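Local coordinates for arylsulfatase (PDB 7AJ0), which probably hydrolyses sulfate esters of fucoidan in an exo-acting manner, as a calcium-binding sulfatase that assembles into a hexamer, at residues S118-P123 and Q132-K137; G165-E170 and G215-R220; L114-G119 and A501-Y506; I380-L385 and D392-N397; V139-L144 and Y263-F268. One frame throughout, in Å; residues are numbered along the deposited sequence.

Overall arrangement
Contacts 1, 2, 4 and 5 are buried, whereas contact 3 is partly buried and involves the C-terminal helix 489-505. Contact 5 lies closest to the centre of the chain, about 12 Å from it. It ties helix 141-146 to the large mixed sheet, which contact 2 reaches through strand 215-220. Contacts 1 and 4 are short-range and apolar, each centred on one leucine. Contact 2 sets a glycine CA over a histidine ring in a CH-pi contact. Contacts 3 and 5 use side-chain hydrogen bonds. Contacts 1 and 3 share Ser118 and Gly119. Contacts 4 and 5 meet where Tyr381 OH bonds Val139 O and Ser384 OG bonds Tyr263 OH.

Contact 1: S118-P123 and Q132-K137; sequences SGLVRP and QNPWEK
Leu120 has CG anti to its carbonyl carbon (chi1 -58°), and this sends its two methyls to Pro134 and Trp135. CD2 meets the proline ring, 3.9 Å from Pro134 CB. CD1 approaches the indole obliquely, 4.1 Å from Trp135 CE2. The leucine and tryptophan side chains cross at about a right angle. Ser118 adds a backbone contact, its O lying 3.7 Å from Pro134 CB.

Each segment also fixes its own shape. Leu120 N donates to Ser118 OG at 3.2 Å, which makes an ST turn, and Leu120 is the centre of an inverse gamma turn. Gly119 has a positive phi (93°), where a side chain would jam against the preceding carbonyl oxygen. In the other segment, Asn133 is the N-cap of helix 134-137. Its OD1 accepts from Trp135 N at 3.0 Å, with the donor well above the carbonyl plane.

Trp135 NE1 bonds to Val160 O, and Asn133 ND2 bonds to Gly165 O. Leu120 and Trp135 also touch helix 102-111. The contact therefore joins the loop after helix 115-118 to the start of helix 134-137. Between the two segments the chemistry is apolar. It implies an association that depends on shape and burial, while the polar groups of Asn133 and Trp135 are used in the helix cap and in bonds to other loops.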
# COMPACT_ATOMS: atom_id res chain seq x y z
N SER A 118 -25.60 -20.62 19.84
CA SER A 118 -27.03 -20.66 19.60
C SER A 118 -27.40 -20.79 18.13
O SER A 118 -28.47 -21.31 17.81
CB SER A 118 -27.69 -19.39 20.17
OG SER A 118 -27.24 -18.23 19.48
N GLY A 119 -26.52 -20.34 17.23
CA GLY A 119 -26.85 -20.25 15.83
C GLY A 119 -27.38 -18.90 15.40
O GLY A 119 -27.67 -18.72 14.21
N LEU A 120 -27.50 -17.96 16.32
CA LEU A 120 -28.04 -16.63 16.04
C LEU A 120 -26.95 -15.67 15.57
O LEU A 120 -26.76 -14.59 16.13
CB LEU A 120 -28.76 -16.10 17.28
CG LEU A 120 -29.89 -16.98 17.80
CD1 LEU A 120 -30.38 -16.51 19.16
CD2 LEU A 120 -31.04 -17.02 16.80
N VAL A 121 -26.22 -16.08 14.54
CA VAL A 121 -25.22 -15.21 13.93
C VAL A 121 -25.79 -14.39 12.78
O VAL A 121 -25.16 -13.42 12.34
CB VAL A 121 -24.01 -16.01 13.41
CG1 VAL A 121 -23.33 -16.74 14.57
CG2 VAL A 121 -24.42 -17.00 12.32
N ARG A 122 -26.97 -14.75 12.28
CA ARG A 122 -27.65 -14.04 11.21
C ARG A 122 -29.14 -13.99 11.52
O ARG A 122 -29.67 -14.91 12.15
CB ARG A 122 -27.44 -14.71 9.84
CG ARG A 122 -26.02 -14.62 9.31
CD ARG A 122 -25.84 -15.47 8.07
NE ARG A 122 -24.50 -15.34 7.52
CZ ARG A 122 -24.08 -14.29 6.81
NH1 ARG A 122 -24.90 -13.28 6.57
NH2 ARG A 122 -22.84 -14.26 6.35
N PRO A 123 -29.84 -12.94 11.09
CA PRO A 123 -31.30 -12.90 11.29
C PRO A 123 -31.99 -13.90 10.37
O PRO A 123 -31.80 -13.88 9.15
CB PRO A 123 -31.67 -11.46 10.94
CG PRO A 123 -30.61 -11.01 9.99
CD PRO A 123 -29.34 -11.73 10.41
N GLN A 132 -34.48 -26.46 13.30
CA GLN A 132 -35.35 -26.10 14.40
C GLN A 132 -35.20 -24.61 14.68
O GLN A 132 -34.15 -24.02 14.42
CB GLN A 132 -35.04 -26.91 15.67
CG GLN A 132 -36.04 -26.70 16.80
CD GLN A 132 -35.69 -27.49 18.06
OE1 GLN A 132 -34.55 -27.91 18.24
NE2 GLN A 132 -36.68 -27.69 18.92
N ASN A 133 -36.26 -24.02 15.20
CA ASN A 133 -36.22 -22.62 15.60
C ASN A 133 -35.24 -22.46 16.76
O ASN A 133 -35.51 -22.97 17.85
CB ASN A 133 -37.61 -22.14 16.01
CG ASN A 133 -37.60 -20.75 16.61
OD1 ASN A 133 -36.63 -20.00 16.49
ND2 ASN A 133 -38.70 -20.38 17.27
N PRO A 134 -34.11 -21.78 16.57
CA PRO A 134 -33.13 -21.67 17.67
C PRO A 134 -33.73 -21.13 18.95
O PRO A 134 -33.24 -21.44 20.05
CB PRO A 134 -32.07 -20.72 17.11
CG PRO A 134 -32.23 -20.79 15.63
CD PRO A 134 -33.68 -21.02 15.38
N TRP A 135 -34.79 -20.33 18.86
CA TRP A 135 -35.34 -19.67 20.04
C TRP A 135 -36.14 -20.60 20.94
O TRP A 135 -36.34 -20.27 22.11
CB TRP A 135 -36.20 -18.48 19.62
CG TRP A 135 -35.41 -17.22 19.54
CD1 TRP A 135 -35.08 -16.53 18.41
CD2 TRP A 135 -34.83 -16.51 20.64
NE1 TRP A 135 -34.33 -15.42 18.74
CE2 TRP A 135 -34.17 -15.39 20.10
CE3 TRP A 135 -34.82 -16.71 22.02
CZ2 TRP A 135 -33.50 -14.47 20.91
CZ3 TRP A 135 -34.15 -15.79 22.81
CH2 TRP A 135 -33.50 -14.69 22.26
N GLU A 136 -36.60 -21.74 20.42
CA GLU A 136 -37.21 -22.73 21.31
C GLU A 136 -36.21 -23.18 22.36
O GLU A 136 -36.54 -23.29 23.55
CB GLU A 136 -37.72 -23.92 20.50
CG GLU A 136 -38.86 -23.58 19.55
CD GLU A 136 -39.40 -24.80 18.81
OE1 GLU A 136 -40.18 -24.62 17.86
OE2 GLU A 136 -39.04 -25.93 19.20
N LYS A 137 -34.96 -23.41 21.95
CA LYS A 137 -33.91 -23.91 22.82
C LYS A 137 -33.36 -22.82 23.73
O LYS A 137 -33.10 -23.08 24.91
CB LYS A 137 -32.81 -24.51 21.94
CG LYS A 137 -31.52 -24.94 22.61
CD LYS A 137 -30.55 -25.43 21.52
CE LYS A 137 -29.17 -25.80 22.05
NZ LYS A 137 -29.15 -27.13 22.73

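Contact 2: G165-E170 and G215-R220; sequences GMLPHE and GLIKGR
His169 lies flat on Gly219, where a 3-10 turn packs on strand 215-220 of the large mixed sheet of the sulfatase fold. The turn, 168-170, belongs to the loop between strands 151-155 and 175-177.

The tight part is a CH-pi contact. Gly219 CA is 3.7 Å from the centroid of the His169 ring and only 6° off its normal. The opposite ring face is covered by Glu170 CG, so the imidazole is held between its own neighbour and the strand. A beta carbon on Gly219 would point into the ring and clash with CE1. The absence of a side chain is thus what lets the ring settle on the backbone. With chi1 at 73°, His169 CG stands between the backbone N and the carbonyl carbon, which turns the ring onto Gly219. His169 CB, placed by the backbone, lies 3.4 Å from Gly219 O.

The turn has its own brace. Leu167 N donates to Glu170 OE1 at 3.1 Å, and that carboxylate also forms a salt bridge with Arg225. Glu170 N closes the turn on Leu167 O.

The rest is looser. Leu167 CD1 reaches Ile217 CG2 at 4.2 Å, and this is the one apolar side-chain pair between the segments. The CB of Ile217 points at the loop, but CD1 bends off from it. Arg220 is exposed, and its CB points away from the loop. Its backbone stays close: Arg220 O lies at the edge of the imidazole, near the ring plane, 3.4 Å from His169 CD2.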
# COMPACT_ATOMS: atom_id res chain seq x y z
N GLY A 165 -42.50 -17.65 15.72
CA GLY A 165 -41.98 -18.01 17.02
C GLY A 165 -40.63 -17.43 17.36
O GLY A 165 -39.89 -18.03 18.15
N MET A 166 -40.29 -16.27 16.80
CA MET A 166 -38.98 -15.68 17.03
C MET A 166 -39.02 -14.23 17.48
O MET A 166 -37.96 -13.65 17.75
CB MET A 166 -38.13 -15.77 15.75
CG MET A 166 -37.84 -17.20 15.32
SD MET A 166 -36.94 -17.32 13.76
CE MET A 166 -35.36 -16.65 14.23
N LEU A 167 -40.20 -13.62 17.58
CA LEU A 167 -40.29 -12.26 18.09
C LEU A 167 -40.29 -12.28 19.62
O LEU A 167 -40.65 -13.28 20.24
CB LEU A 167 -41.55 -11.59 17.56
CG LEU A 167 -41.55 -11.28 16.06
CD1 LEU A 167 -42.81 -10.54 15.66
CD2 LEU A 167 -40.31 -10.48 15.67
N PRO A 168 -39.88 -11.17 20.25
CA PRO A 168 -39.71 -11.19 21.71
C PRO A 168 -40.93 -11.66 22.49
O PRO A 168 -40.78 -12.37 23.49
CB PRO A 168 -39.35 -9.73 22.03
CG PRO A 168 -38.71 -9.23 20.78
CD PRO A 168 -39.44 -9.90 19.65
N HIS A 169 -42.13 -11.28 22.06
CA HIS A 169 -43.33 -11.70 22.78
C HIS A 169 -43.64 -13.18 22.59
O HIS A 169 -44.58 -13.68 23.21
CB HIS A 169 -44.53 -10.86 22.36
CG HIS A 169 -45.05 -11.19 21.00
ND1 HIS A 169 -44.40 -10.81 19.84
CD2 HIS A 169 -46.16 -11.85 20.60
CE1 HIS A 169 -45.09 -11.23 18.80
NE2 HIS A 169 -46.16 -11.87 19.23
N GLU A 170 -42.89 -13.88 21.74
CA GLU A 170 -43.06 -15.30 21.53
C GLU A 170 -41.92 -16.12 22.12
O GLU A 170 -41.97 -17.36 22.05
CB GLU A 170 -43.19 -15.60 20.03
CG GLU A 170 -44.30 -14.82 19.34
CD GLU A 170 -44.18 -14.80 17.83
OE1 GLU A 170 -43.05 -14.90 17.32
OE2 GLU A 170 -45.22 -14.69 17.15
N GLY A 215 -44.29 -2.11 8.96
CA GLY A 215 -44.15 -1.09 9.98
C GLY A 215 -43.74 -1.71 11.30
O GLY A 215 -43.17 -2.80 11.34
N LEU A 216 -44.05 -1.00 12.38
CA LEU A 216 -43.77 -1.49 13.72
C LEU A 216 -44.80 -2.54 14.11
O LEU A 216 -46.00 -2.35 13.90
CB LEU A 216 -43.76 -0.34 14.73
CG LEU A 216 -42.78 0.78 14.40
CD1 LEU A 216 -42.77 1.85 15.48
CD2 LEU A 216 -41.38 0.22 14.20
N ILE A 217 -44.33 -3.64 14.68
CA ILE A 217 -45.17 -4.77 15.04
C ILE A 217 -45.38 -4.78 16.55
O ILE A 217 -44.44 -4.57 17.32
CB ILE A 217 -44.55 -6.10 14.57
CG1 ILE A 217 -44.39 -6.09 13.04
CG2 ILE A 217 -45.40 -7.28 15.00
CD1 ILE A 217 -45.67 -5.85 12.28
N LYS A 218 -46.62 -5.02 16.96
CA LYS A 218 -47.02 -5.04 18.36
C LYS A 218 -47.47 -6.45 18.71
O LYS A 218 -48.22 -7.07 17.94
CB LYS A 218 -48.15 -4.03 18.60
CG LYS A 218 -48.71 -3.98 20.00
CD LYS A 218 -50.03 -3.23 19.98
CE LYS A 218 -50.20 -2.30 21.17
NZ LYS A 218 -51.37 -1.39 20.97
N GLY A 219 -47.02 -6.95 19.85
CA GLY A 219 -47.35 -8.30 20.25
C GLY A 219 -47.32 -8.53 21.75
O GLY A 219 -46.43 -8.02 22.44
N ARG A 220 -48.29 -9.28 22.26
CA ARG A 220 -48.35 -9.66 23.66
C ARG A 220 -48.19 -11.17 23.78
O ARG A 220 -48.62 -11.93 22.90
CB ARG A 220 -49.67 -9.23 24.31
CG ARG A 220 -49.96 -7.75 24.19
CD ARG A 220 -51.15 -7.35 25.04
NE ARG A 220 -51.39 -5.91 24.97
CZ ARG A 220 -50.67 -4.99 25.62
NH1 ARG A 220 -49.67 -5.36 26.40
NH2 ARG A 220 -50.97 -3.71 25.49

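Contact 3: L114-G119 and A501-Y506; sequences LPVRSG and ATMKKY
The C-terminal helix 489-505 docks here on the short helix 115-118, chiefly through the Arg117 guanidinium. Its two end nitrogens grip one oxygen: NH1 and NH2 each donate to Thr502 OG1 at 3.1 Å, close to the guanidinium plane. The Arg117 chain is extended from CG to NE, which carries the group across to the helix. Asp401 forms a salt bridge with NH2, and Thr502 OG1 also bonds to His499 O. A water at the guanidinium edge accepts from NH1 and donates to Tyr506 O at 2.6 Å, where the helix ends.

Met503 covers one guanidinium face. Its CE lies over the centre, 3.8 Å from Arg117 CZ. The same methyl is 3.5 Å from Val116 CG1, and Trp424 of strand 420-425 touches both Val116 and Met503. A methionine in place of Arg117 would probably leave Asp401 without its charged mate and Thr502 OG1 without its two donors.

The buried charge is thus met by a carboxylate, a hydroxyl and a water, with an apolar lid on one face. The arrangement is an end-on, two-nitrogen arginine grip on a single hydroxyl, joining the last helix of the chain to helix 115-118.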
# COMPACT_ATOMS: atom_id res chain seq x y z
N LEU A 114 -22.69 -16.61 23.62
CA LEU A 114 -22.09 -16.24 22.35
C LEU A 114 -22.94 -16.82 21.21
O LEU A 114 -23.36 -17.98 21.29
CB LEU A 114 -20.66 -16.75 22.27
CG LEU A 114 -19.66 -16.02 23.17
CD1 LEU A 114 -18.36 -16.79 23.27
CD2 LEU A 114 -19.41 -14.61 22.65
N PRO A 115 -23.21 -16.05 20.16
CA PRO A 115 -24.16 -16.52 19.14
C PRO A 115 -23.68 -17.74 18.36
O PRO A 115 -24.51 -18.40 17.72
CB PRO A 115 -24.34 -15.30 18.22
CG PRO A 115 -23.17 -14.42 18.49
CD PRO A 115 -22.76 -14.66 19.91
N VAL A 116 -22.39 -18.06 18.39
CA VAL A 116 -21.95 -19.27 17.70
C VAL A 116 -22.52 -20.51 18.38
O VAL A 116 -22.72 -21.55 17.73
CB VAL A 116 -20.41 -19.32 17.64
CG1 VAL A 116 -19.81 -19.52 19.03
CG2 VAL A 116 -19.96 -20.42 16.69
N ARG A 117 -22.81 -20.43 19.68
CA ARG A 117 -23.41 -21.57 20.37
C ARG A 117 -24.88 -21.73 19.98
O ARG A 117 -25.36 -22.86 19.81
CB ARG A 117 -23.30 -21.39 21.89
CG ARG A 117 -21.89 -21.15 22.40
CD ARG A 117 -21.86 -21.27 23.92
NE ARG A 117 -20.60 -20.80 24.49
CZ ARG A 117 -19.51 -21.55 24.65
NH1 ARG A 117 -19.51 -22.82 24.27
NH2 ARG A 117 -18.42 -21.02 25.19
N SER A 118 -25.60 -20.62 19.84
CA SER A 118 -27.03 -20.66 19.60
C SER A 118 -27.40 -20.79 18.13
O SER A 118 -28.47 -21.31 17.81
CB SER A 118 -27.69 -19.39 20.17
OG SER A 118 -27.24 -18.23 19.48
N GLY A 119 -26.52 -20.34 17.23
CA GLY A 119 -26.85 -20.25 15.83
C GLY A 119 -27.38 -18.90 15.40
O GLY A 119 -27.67 -18.72 14.21
N ALA A 501 -12.66 -25.75 23.65
CA ALA A 501 -12.98 -27.07 24.18
C ALA A 501 -14.39 -27.12 24.76
O ALA A 501 -15.04 -28.17 24.70
CB ALA A 501 -11.96 -27.48 25.23
N THR A 502 -14.87 -26.01 25.33
CA THR A 502 -16.24 -26.00 25.84
C THR A 502 -17.24 -26.32 24.74
O THR A 502 -18.32 -26.85 25.02
CB THR A 502 -16.59 -24.64 26.46
OG1 THR A 502 -16.74 -23.66 25.43
CG2 THR A 502 -15.51 -24.19 27.44
N MET A 503 -16.90 -26.01 23.49
CA MET A 503 -17.78 -26.25 22.36
C MET A 503 -17.72 -27.68 21.85
O MET A 503 -18.53 -28.05 20.99
CB MET A 503 -17.44 -25.26 21.24
CG MET A 503 -17.60 -23.83 21.68
SD MET A 503 -17.18 -22.60 20.44
CE MET A 503 -17.65 -21.12 21.33
N LYS A 504 -16.77 -28.47 22.33
CA LYS A 504 -16.81 -29.92 22.17
C LYS A 504 -17.64 -30.57 23.27
O LYS A 504 -18.46 -31.45 23.00
CB LYS A 504 -15.38 -30.48 22.17
CG LYS A 504 -15.28 -32.00 22.02
CD LYS A 504 -15.51 -32.44 20.58
CE LYS A 504 -15.42 -33.96 20.45
NZ LYS A 504 -14.08 -34.48 20.85
N LYS A 505 -17.43 -30.12 24.51
CA LYS A 505 -18.19 -30.64 25.65
C LYS A 505 -19.65 -30.20 25.60
O LYS A 505 -20.53 -30.93 26.07
CB LYS A 505 -17.52 -30.17 26.94
CG LYS A 505 -18.11 -30.72 28.23
CD LYS A 505 -17.27 -30.27 29.43
CE LYS A 505 -17.74 -30.88 30.74
NZ LYS A 505 -19.14 -30.51 31.06
N TYR A 506 -19.92 -29.02 25.05
CA TYR A 506 -21.28 -28.49 24.90
C TYR A 506 -21.46 -28.12 23.43
O TYR A 506 -21.13 -27.00 23.02
CB TYR A 506 -21.51 -27.30 25.82
CG TYR A 506 -21.41 -27.64 27.28
CD1 TYR A 506 -20.20 -27.57 27.95
CD2 TYR A 506 -22.53 -28.03 28.00
CE1 TYR A 506 -20.10 -27.89 29.29
CE2 TYR A 506 -22.45 -28.35 29.34
CZ TYR A 506 -21.23 -28.28 29.98
OH TYR A 506 -21.14 -28.59 31.32
O HOH W 1 -21.61 -24.40 22.91

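Contact 4: I380-L385 and D392-N397; sequences IYMTSL and DELPSN
Ile380 O is gripped twice within helix 377-387: Ser384 N and Ser384 OG both donate to it at 2.8 Å, from opposite faces of the carbonyl plane. The other side of this helix carries the contact: Tyr381, Met382 and Leu385 meet Leu394. The two methyls of the leucine divide the work. CD2 touches Tyr381 OH at 3.4 Å, near the ring plane at its edge, and Leu385 CD1 at 3.9 Å. CD1 packs on Met382 SD at 3.8 Å. The methionine chain is bent at chi2 and chi3 (61° and 69°), which curls its sulfur and CE round to this methyl. Leu385 CG also lies above one face of the Tyr381 ring.

The Tyr381 hydroxyl has its polar partner in Val139 O. An alanine at Leu394 would probably open a gap between Met382 and Leu385 and leave the edge of Tyr381 less well covered.

Leu394 therefore pins the loop that follows helix 377-387 back onto that helix. Phe400 touches both Tyr381 and Leu394. Helix 141-146 also packs here: its Leu144 meets Leu385 and Leu394, and its Gln141 meets Tyr381 and Leu385.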
# COMPACT_ATOMS: atom_id res chain seq x y z
N ILE A 380 -24.66 -8.51 31.18
CA ILE A 380 -25.91 -7.84 31.51
C ILE A 380 -27.02 -8.87 31.68
O ILE A 380 -27.82 -8.80 32.62
CB ILE A 380 -26.27 -6.80 30.43
CG1 ILE A 380 -25.17 -5.73 30.34
CG2 ILE A 380 -27.62 -6.16 30.74
CD1 ILE A 380 -25.27 -4.85 29.10
N TYR A 381 -27.08 -9.84 30.77
CA TYR A 381 -28.05 -10.93 30.88
C TYR A 381 -27.90 -11.67 32.20
O TYR A 381 -28.86 -11.83 32.95
CB TYR A 381 -27.87 -11.87 29.69
CG TYR A 381 -28.60 -13.19 29.76
CD1 TYR A 381 -28.08 -14.26 30.48
CD2 TYR A 381 -29.80 -13.37 29.09
CE1 TYR A 381 -28.74 -15.46 30.54
CE2 TYR A 381 -30.47 -14.58 29.15
CZ TYR A 381 -29.93 -15.62 29.87
OH TYR A 381 -30.60 -16.82 29.94
N MET A 382 -26.68 -12.12 32.50
CA MET A 382 -26.47 -12.91 33.71
C MET A 382 -26.64 -12.08 34.97
O MET A 382 -27.10 -12.59 35.99
CB MET A 382 -25.08 -13.55 33.67
CG MET A 382 -24.96 -14.81 34.51
SD MET A 382 -26.07 -16.12 33.96
CE MET A 382 -25.36 -16.56 32.37
N THR A 383 -26.26 -10.80 34.92
CA THR A 383 -26.51 -9.91 36.05
C THR A 383 -28.01 -9.72 36.26
O THR A 383 -28.48 -9.73 37.40
CB THR A 383 -25.82 -8.56 35.80
OG1 THR A 383 -24.41 -8.77 35.64
CG2 THR A 383 -26.07 -7.60 36.95
N SER A 384 -28.76 -9.55 35.18
CA SER A 384 -30.21 -9.42 35.30
C SER A 384 -30.82 -10.66 35.95
O SER A 384 -31.71 -10.54 36.80
CB SER A 384 -30.83 -9.20 33.92
OG SER A 384 -30.40 -7.98 33.34
N LEU A 385 -30.37 -11.85 35.56
CA LEU A 385 -30.94 -13.07 36.11
C LEU A 385 -30.69 -13.18 37.61
O LEU A 385 -31.53 -13.71 38.34
CB LEU A 385 -30.39 -14.29 35.39
CG LEU A 385 -30.67 -14.41 33.90
CD1 LEU A 385 -30.24 -15.78 33.39
CD2 LEU A 385 -32.13 -14.14 33.58
N ASP A 392 -30.47 -20.29 38.81
CA ASP A 392 -30.56 -21.74 38.93
C ASP A 392 -31.52 -22.37 37.93
O ASP A 392 -31.62 -23.61 37.88
CB ASP A 392 -30.97 -22.14 40.35
CG ASP A 392 -32.40 -21.73 40.69
OD1 ASP A 392 -33.07 -21.09 39.85
OD2 ASP A 392 -32.85 -22.05 41.81
N GLU A 393 -32.24 -21.57 37.14
CA GLU A 393 -33.19 -22.08 36.17
C GLU A 393 -32.57 -22.31 34.79
O GLU A 393 -33.29 -22.71 33.87
CB GLU A 393 -34.37 -21.10 36.03
CG GLU A 393 -35.22 -20.96 37.29
CD GLU A 393 -36.06 -22.20 37.57
OE1 GLU A 393 -36.64 -22.76 36.61
OE2 GLU A 393 -36.13 -22.62 38.74
N LEU A 394 -31.28 -22.09 34.63
CA LEU A 394 -30.66 -22.22 33.31
C LEU A 394 -30.45 -23.69 32.97
O LEU A 394 -29.93 -24.45 33.80
CB LEU A 394 -29.32 -21.49 33.27
CG LEU A 394 -29.36 -19.96 33.28
CD1 LEU A 394 -27.94 -19.41 33.29
CD2 LEU A 394 -30.13 -19.42 32.08
N PRO A 395 -30.82 -24.13 31.77
CA PRO A 395 -30.64 -25.55 31.42
C PRO A 395 -29.18 -25.96 31.48
O PRO A 395 -28.28 -25.21 31.09
CB PRO A 395 -31.20 -25.65 29.99
CG PRO A 395 -31.20 -24.25 29.47
CD PRO A 395 -31.42 -23.36 30.66
N SER A 396 -28.94 -27.18 31.97
CA SER A 396 -27.59 -27.65 32.24
C SER A 396 -26.89 -28.22 31.01
O SER A 396 -25.68 -28.47 31.07
CB SER A 396 -27.63 -28.72 33.34
OG SER A 396 -28.29 -28.23 34.49
N ASN A 397 -27.60 -28.44 29.91
CA ASN A 397 -27.01 -28.96 28.69
C ASN A 397 -26.48 -27.86 27.78
O ASN A 397 -25.97 -28.16 26.70
CB ASN A 397 -28.04 -29.80 27.93
CG ASN A 397 -29.23 -28.99 27.47
OD1 ASN A 397 -30.01 -28.49 28.28
ND2 ASN A 397 -29.39 -28.85 26.16

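Contact 5: V139-L144 and Y263-F268; sequences VSQGKL and YLIHSF
Gln141 joins the start of helix 141-146 to Tyr263 on strand 262-267, one of the parallel strands in the central sheet of the alkaline phosphatase-like sulfatase fold.

The polar link is one hydrogen bond. Gln141 NE2 donates to Tyr263 OH at 2.9 Å, with an N-H...O angle of 161°. The oxygen lies near the amide plane. Both groups have further partners: NE2 also bonds to Leu109 O, and the tyrosine hydroxyl bonds to Ser384 OG. These bonds satisfy the buried amide nitrogen and phenol, and are likely to restrict how the amide turns.

The packing runs alongside this bond. Gln141 CG comes to 3.5 Å from Tyr263 CE1, approaching the ring obliquely. The two side chains cross at about a right angle, with the amide and ring planes 55° apart. Gln141 CG stands between the backbone N and the carbonyl carbon (chi1 63°), and the chain then bends at chi2. That fold lays CG against the ring while the amide reaches the hydroxyl.

Capping fixes the helix start. Ser140 is the N-cap, and its OG accepts from Lys143 N at 3.3 Å. The same hydroxyl bonds to Val171 O.

On the strand, Ile265 lies two residues beyond the tyrosine. Its CD1 sits in plane at the edge of the Tyr263 ring and approaches Gln141 NE2 to 4.0 Å.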
# COMPACT_ATOMS: atom_id res chain seq x y z
N VAL A 139 -33.09 -19.44 26.12
CA VAL A 139 -33.87 -18.99 27.27
C VAL A 139 -33.58 -17.52 27.49
O VAL A 139 -32.50 -17.16 27.98
CB VAL A 139 -33.55 -19.81 28.53
CG1 VAL A 139 -34.30 -19.25 29.72
CG2 VAL A 139 -33.88 -21.28 28.31
N SER A 140 -34.54 -16.66 27.15
CA SER A 140 -34.36 -15.23 27.32
C SER A 140 -34.59 -14.82 28.77
O SER A 140 -35.22 -15.54 29.55
CB SER A 140 -35.31 -14.46 26.41
OG SER A 140 -36.66 -14.68 26.79
N GLN A 141 -34.07 -13.65 29.14
CA GLN A 141 -34.33 -13.13 30.48
C GLN A 141 -35.80 -12.77 30.65
O GLN A 141 -36.32 -12.81 31.77
CB GLN A 141 -33.44 -11.93 30.79
CG GLN A 141 -33.66 -10.71 29.91
CD GLN A 141 -32.66 -10.63 28.77
OE1 GLN A 141 -32.72 -11.41 27.83
NE2 GLN A 141 -31.73 -9.68 28.86
N GLY A 142 -36.48 -12.42 29.55
CA GLY A 142 -37.91 -12.24 29.63
C GLY A 142 -38.62 -13.48 30.16
O GLY A 142 -39.47 -13.39 31.04
N LYS A 143 -38.25 -14.65 29.65
CA LYS A 143 -38.89 -15.88 30.08
C LYS A 143 -38.64 -16.14 31.56
O LYS A 143 -39.57 -16.45 32.32
CB LYS A 143 -38.40 -17.06 29.23
CG LYS A 143 -39.03 -18.39 29.60
CD LYS A 143 -38.61 -19.50 28.64
CE LYS A 143 -39.28 -19.35 27.28
NZ LYS A 143 -38.78 -20.35 26.28
N LEU A 144 -37.39 -16.01 31.99
CA LEU A 144 -37.04 -16.39 33.36
C LEU A 144 -37.52 -15.36 34.37
O LEU A 144 -37.94 -15.74 35.48
CB LEU A 144 -35.52 -16.58 33.47
CG LEU A 144 -34.96 -17.71 32.61
CD1 LEU A 144 -33.48 -17.88 32.84
CD2 LEU A 144 -35.69 -19.02 32.88
N TYR A 263 -38.82 -5.30 33.67
CA TYR A 263 -37.56 -5.47 32.95
C TYR A 263 -37.80 -5.00 31.53
O TYR A 263 -38.53 -5.65 30.77
CB TYR A 263 -37.07 -6.91 32.99
CG TYR A 263 -35.70 -7.08 32.39
CD1 TYR A 263 -35.52 -7.12 31.01
CD2 TYR A 263 -34.57 -7.18 33.19
CE1 TYR A 263 -34.27 -7.26 30.45
CE2 TYR A 263 -33.31 -7.32 32.65
CZ TYR A 263 -33.17 -7.36 31.27
OH TYR A 263 -31.92 -7.51 30.72
N LEU A 264 -37.20 -3.87 31.16
CA LEU A 264 -37.42 -3.25 29.86
C LEU A 264 -36.10 -3.10 29.13
O LEU A 264 -35.15 -2.51 29.66
CB LEU A 264 -38.09 -1.88 30.02
CG LEU A 264 -38.18 -1.05 28.74
CD1 LEU A 264 -38.96 -1.78 27.67
CD2 LEU A 264 -38.80 0.31 29.02
N ILE A 265 -36.04 -3.63 27.91
CA ILE A 265 -34.97 -3.34 26.97
C ILE A 265 -35.54 -2.32 25.98
O ILE A 265 -36.34 -2.66 25.11
CB ILE A 265 -34.47 -4.58 26.25
CG1 ILE A 265 -33.77 -5.52 27.23
CG2 ILE A 265 -33.52 -4.19 25.11
CD1 ILE A 265 -33.43 -6.88 26.65
N HIS A 266 -35.13 -1.06 26.12
CA HIS A 266 -35.50 -0.01 25.17
C HIS A 266 -34.42 0.03 24.09
O HIS A 266 -33.31 0.52 24.33
CB HIS A 266 -35.64 1.34 25.85
CG HIS A 266 -36.16 2.41 24.94
ND1 HIS A 266 -37.51 2.65 24.77
CD2 HIS A 266 -35.52 3.28 24.13
CE1 HIS A 266 -37.67 3.64 23.91
NE2 HIS A 266 -36.48 4.04 23.50
N SER A 267 -34.75 -0.48 22.91
CA SER A 267 -33.79 -0.69 21.83
C SER A 267 -34.02 0.36 20.75
O SER A 267 -34.82 0.18 19.84
CB SER A 267 -33.94 -2.12 21.28
OG SER A 267 -33.11 -2.34 20.15
N PHE A 268 -33.30 1.48 20.87
CA PHE A 268 -33.42 2.54 19.89
C PHE A 268 -33.22 1.99 18.48
O PHE A 268 -32.42 1.08 18.25
CB PHE A 268 -32.37 3.64 20.13
CG PHE A 268 -32.55 4.39 21.41
CD1 PHE A 268 -33.35 5.51 21.47
CD2 PHE A 268 -31.87 4.00 22.55
CE1 PHE A 268 -33.50 6.21 22.65
CE2 PHE A 268 -32.02 4.69 23.73
CZ PHE A 268 -32.83 5.80 23.78